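Local structure of alginate lyase, family PL7 (Zobellia galactanivorans, 3ZPY) at residues Y52-G65 / A229-K241. The protein probably cleaves alginate by beta-elimination, as a family PL7 polysaccharide lyase of which this chain is the catalytic domain. Numbering follows the deposited sequence.
Sequences YTDGEWVYFKCYRG and ASYTGSYGLVRIK
Val-58, Phe-60 and Cys-62 each exchange a pair of backbone hydrogen bonds with Ile-240, Val-238 and Gly-236, respectively, joining two antiparallel strands of one sheet in the beta-jelly-roll of this PL7 catalytic domain. The buried face is tight and largely apolar: the Phe-60 ring turns its CE1 to Ile-240 CD1 at 3.7 Å, while helix 4-8 and strand 221-223 pack against Val-58 and Cys-62. The other face is more open at Lys-61, Tyr-235, Leu-237 and Arg-239, with Lys-61 reaching over the ring of Tyr-235, CE 3.9 Å from its centroid, in CH-pi and cation-pi contact. Toward Lys-241 the indole of Trp-57 is sandwiched between two cationic chains. Arg-239, with CG between its backbone N and carbonyl carbon (chi1 64°), lays CD over the five-membered ring and its guanidinium nearly flat on the indole, planes 11° apart; Lys-241 lays CD over the six-membered ring on the opposite face, NZ in cation-pi range, and ends in a salt bridge from NZ to Glu-56 OE2 (2.8 Å). Replacing Trp-57 by an alanine would probably strip both chains of the aromatic surface they lie on, leaving Arg-239 its hydrogen bonds without the stack. At the far end Arg-64 stretches across Ala-229, whose CB sits 3.7 Å above the guanidinium plane, and gives NH1 to Ser-230 O, while Gln-110 and Asp-111 accept from NE and NH2. Back beside Trp-57, Gln-104 takes NH2 of Arg-239, and NH1 meets Tyr-59 OH in the guanidinium plane at 2.9 Å; that hydroxyl in turn donates to Asp-54 OD2 at 2.7 Å, from above the carboxylate plane.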
# COMPACT_ATOMS: atom_id res chain seq x y z
N TYR A 52 10.28 -6.01 8.36
CA TYR A 52 10.78 -7.06 9.23
C TYR A 52 9.73 -8.09 9.42
O TYR A 52 8.59 -7.92 9.05
CB TYR A 52 11.35 -6.48 10.55
CG TYR A 52 10.34 -5.76 11.41
CD1 TYR A 52 9.60 -6.49 12.34
CD2 TYR A 52 10.09 -4.39 11.26
CE1 TYR A 52 8.65 -5.87 13.15
CE2 TYR A 52 9.09 -3.73 12.03
CZ TYR A 52 8.42 -4.53 12.99
OH TYR A 52 7.46 -3.95 13.75
N THR A 53 10.12 -9.16 10.10
CA THR A 53 9.14 -10.26 10.35
C THR A 53 9.25 -10.82 11.76
O THR A 53 10.35 -10.77 12.36
CB THR A 53 9.26 -11.41 9.29
OG1 THR A 53 8.20 -12.34 9.48
CG2 THR A 53 10.62 -12.09 9.35
N ASP A 54 8.14 -11.43 12.25
CA ASP A 54 8.19 -12.27 13.46
C ASP A 54 7.93 -13.69 13.16
O ASP A 54 7.72 -14.46 14.09
CB ASP A 54 7.17 -11.72 14.51
CG ASP A 54 5.71 -11.79 13.98
OD1 ASP A 54 5.52 -12.31 12.83
OD2 ASP A 54 4.80 -11.31 14.69
N GLY A 55 8.04 -14.11 11.88
CA GLY A 55 7.81 -15.49 11.44
C GLY A 55 6.37 -15.74 11.10
O GLY A 55 6.05 -16.79 10.52
N GLU A 56 5.44 -14.85 11.46
CA GLU A 56 4.05 -15.01 11.05
C GLU A 56 3.73 -13.87 10.07
O GLU A 56 3.20 -14.13 8.98
CB GLU A 56 3.15 -14.90 12.27
CG GLU A 56 1.66 -14.87 11.95
CD GLU A 56 0.75 -14.70 13.18
OE1 GLU A 56 1.26 -14.71 14.34
OE2 GLU A 56 -0.50 -14.51 12.98
N TRP A 57 3.95 -12.63 10.48
CA TRP A 57 3.60 -11.46 9.66
C TRP A 57 4.90 -10.80 9.13
O TRP A 57 5.94 -10.92 9.71
CB TRP A 57 2.94 -10.35 10.49
CG TRP A 57 1.76 -10.72 11.33
CD1 TRP A 57 1.75 -11.20 12.65
CD2 TRP A 57 0.40 -10.70 10.88
NE1 TRP A 57 0.44 -11.41 13.06
CE2 TRP A 57 -0.43 -11.10 12.00
CE3 TRP A 57 -0.20 -10.28 9.72
CZ2 TRP A 57 -1.81 -11.13 11.92
CZ3 TRP A 57 -1.58 -10.29 9.61
CH2 TRP A 57 -2.40 -10.69 10.70
N VAL A 58 4.76 -10.03 8.08
CA VAL A 58 5.79 -9.07 7.62
C VAL A 58 5.24 -7.66 7.89
O VAL A 58 4.10 -7.36 7.54
CB VAL A 58 6.20 -9.28 6.14
CG1 VAL A 58 7.10 -8.14 5.66
CG2 VAL A 58 6.88 -10.66 5.99
N TYR A 59 6.04 -6.93 8.62
CA TYR A 59 5.67 -5.56 9.11
C TYR A 59 6.28 -4.52 8.23
O TYR A 59 7.46 -4.67 7.79
CB TYR A 59 6.29 -5.39 10.49
CG TYR A 59 5.67 -6.28 11.56
CD1 TYR A 59 6.03 -7.62 11.68
CD2 TYR A 59 4.73 -5.76 12.51
CE1 TYR A 59 5.48 -8.47 12.67
CE2 TYR A 59 4.16 -6.63 13.47
CZ TYR A 59 4.53 -7.94 13.55
OH TYR A 59 3.97 -8.74 14.56
N PHE A 60 5.46 -3.53 7.85
CA PHE A 60 5.85 -2.36 7.03
C PHE A 60 5.63 -1.21 7.90
O PHE A 60 4.48 -0.84 8.22
CB PHE A 60 4.92 -2.29 5.83
CG PHE A 60 5.02 -3.50 4.90
CD1 PHE A 60 4.37 -4.72 5.26
CD2 PHE A 60 5.72 -3.43 3.68
CE1 PHE A 60 4.47 -5.84 4.39
CE2 PHE A 60 5.84 -4.52 2.88
CZ PHE A 60 5.16 -5.71 3.19
N LYS A 61 6.78 -0.59 8.31
CA LYS A 61 6.74 0.52 9.27
C LYS A 61 7.30 1.80 8.54
O LYS A 61 8.45 1.77 8.03
CB LYS A 61 7.70 0.13 10.50
CG LYS A 61 7.54 1.08 11.65
CD LYS A 61 8.28 0.63 12.88
CE LYS A 61 8.06 1.53 14.05
NZ LYS A 61 8.63 0.93 15.28
N CYS A 62 6.45 2.82 8.50
CA CYS A 62 6.82 4.06 7.78
C CYS A 62 6.50 5.24 8.66
O CYS A 62 5.57 5.20 9.47
CB CYS A 62 6.07 4.06 6.39
SG CYS A 62 6.65 5.36 5.29
N TYR A 63 7.26 6.32 8.49
CA TYR A 63 7.23 7.39 9.47
C TYR A 63 6.82 8.68 8.80
O TYR A 63 7.23 8.94 7.66
CB TYR A 63 8.63 7.62 10.14
CG TYR A 63 9.15 6.38 10.80
CD1 TYR A 63 9.69 5.33 10.02
CD2 TYR A 63 9.19 6.28 12.21
CE1 TYR A 63 10.13 4.15 10.57
CE2 TYR A 63 9.66 5.07 12.80
CZ TYR A 63 10.22 4.09 11.96
OH TYR A 63 10.61 2.89 12.53
N ARG A 64 6.02 9.47 9.52
CA ARG A 64 5.73 10.86 9.11
C ARG A 64 7.07 11.55 8.87
O ARG A 64 8.03 11.45 9.67
CB ARG A 64 5.07 11.52 10.35
CG ARG A 64 4.56 12.97 10.13
CD ARG A 64 3.94 13.46 11.44
NE ARG A 64 3.12 14.67 11.27
CZ ARG A 64 3.50 15.91 11.56
NH1 ARG A 64 4.76 16.21 11.86
NH2 ARG A 64 2.61 16.89 11.54
N GLY A 65 7.16 12.27 7.73
CA GLY A 65 8.38 13.09 7.45
C GLY A 65 9.60 12.25 7.04
O GLY A 65 10.64 12.83 6.91
N ALA A 229 5.19 16.97 5.90
CA ALA A 229 5.26 16.87 7.37
C ALA A 229 6.70 16.73 7.89
O ALA A 229 7.57 16.12 7.26
CB ALA A 229 4.41 15.72 7.86
N SER A 230 6.92 17.25 9.08
CA SER A 230 8.19 17.05 9.74
C SER A 230 8.26 15.66 10.39
O SER A 230 7.24 15.02 10.67
CB SER A 230 8.41 18.13 10.77
OG SER A 230 7.49 17.92 11.79
N TYR A 231 9.50 15.21 10.65
CA TYR A 231 9.72 13.96 11.33
C TYR A 231 9.65 14.15 12.82
O TYR A 231 10.36 14.97 13.39
CB TYR A 231 11.07 13.36 10.88
CG TYR A 231 11.35 12.06 11.65
CD1 TYR A 231 11.97 12.12 12.94
CD2 TYR A 231 10.91 10.77 11.20
CE1 TYR A 231 12.18 10.94 13.73
CE2 TYR A 231 11.17 9.60 12.00
CZ TYR A 231 11.83 9.71 13.21
OH TYR A 231 11.98 8.59 13.97
N THR A 232 8.79 13.36 13.48
CA THR A 232 8.56 13.49 14.94
C THR A 232 8.72 12.16 15.70
O THR A 232 8.65 12.20 16.93
CB THR A 232 7.15 14.01 15.21
OG1 THR A 232 6.21 13.04 14.66
CG2 THR A 232 6.95 15.44 14.58
N GLY A 233 8.83 11.03 14.98
CA GLY A 233 8.78 9.72 15.61
C GLY A 233 7.36 9.14 15.34
O GLY A 233 7.11 8.04 15.54
N SER A 234 6.39 9.95 14.90
CA SER A 234 5.04 9.44 14.58
C SER A 234 5.16 8.47 13.35
O SER A 234 5.93 8.70 12.41
CB SER A 234 4.21 10.59 14.09
OG SER A 234 2.96 10.24 13.55
N TYR A 235 4.41 7.39 13.35
CA TYR A 235 4.61 6.33 12.35
C TYR A 235 3.27 5.62 12.12
O TYR A 235 2.36 5.68 13.00
CB TYR A 235 5.75 5.32 12.71
CG TYR A 235 5.43 4.48 13.95
CD1 TYR A 235 5.52 5.04 15.22
CD2 TYR A 235 4.82 3.23 13.82
CE1 TYR A 235 5.20 4.24 16.37
CE2 TYR A 235 4.49 2.44 14.93
CZ TYR A 235 4.65 2.99 16.19
OH TYR A 235 4.31 2.21 17.28
N GLY A 236 3.21 4.88 11.02
CA GLY A 236 2.15 3.88 10.87
C GLY A 236 2.79 2.50 10.78
O GLY A 236 3.99 2.36 10.47
N LEU A 237 1.98 1.48 11.13
CA LEU A 237 2.48 0.13 11.13
C LEU A 237 1.37 -0.79 10.56
O LEU A 237 0.29 -0.79 11.07
CB LEU A 237 2.84 -0.29 12.54
CG LEU A 237 3.50 -1.67 12.67
CD1 LEU A 237 4.80 -1.81 11.88
CD2 LEU A 237 3.73 -2.08 14.14
N VAL A 238 1.72 -1.49 9.50
CA VAL A 238 0.85 -2.42 8.78
C VAL A 238 1.56 -3.77 8.83
O VAL A 238 2.79 -3.87 8.71
CB VAL A 238 0.65 -2.03 7.30
CG1 VAL A 238 -0.12 -3.10 6.58
CG2 VAL A 238 0.02 -0.65 7.16
N ARG A 239 0.83 -4.84 9.07
CA ARG A 239 1.44 -6.16 9.02
C ARG A 239 0.57 -7.09 8.10
O ARG A 239 -0.66 -7.02 8.12
CB ARG A 239 1.67 -6.71 10.42
CG ARG A 239 0.45 -6.98 11.28
CD ARG A 239 0.88 -7.47 12.64
NE ARG A 239 -0.20 -7.75 13.52
CZ ARG A 239 -0.04 -8.18 14.76
NH1 ARG A 239 1.19 -8.46 15.22
NH2 ARG A 239 -1.11 -8.23 15.54
N ILE A 240 1.27 -7.93 7.30
CA ILE A 240 0.62 -8.71 6.24
C ILE A 240 1.08 -10.17 6.33
O ILE A 240 2.27 -10.47 6.61
CB ILE A 240 0.94 -8.08 4.83
CG1 ILE A 240 0.47 -6.63 4.81
CG2 ILE A 240 0.40 -8.91 3.69
CD1 ILE A 240 0.89 -5.77 3.60
N LYS A 241 0.14 -11.04 5.98
CA LYS A 241 0.51 -12.44 5.70
C LYS A 241 -0.42 -12.98 4.62
O LYS A 241 -1.38 -12.30 4.22
CB LYS A 241 0.40 -13.33 6.95
CG LYS A 241 -0.94 -13.43 7.62
CD LYS A 241 -0.79 -14.18 8.96
CE LYS A 241 -2.13 -14.29 9.58
NZ LYS A 241 -2.07 -15.15 10.81
O HOH W 1 3.73 -13.09 6.38
O HOH W 2 7.82 10.79 12.28
O HOH W 3 5.39 18.66 13.36
O HOH W 4 10.75 15.65 7.28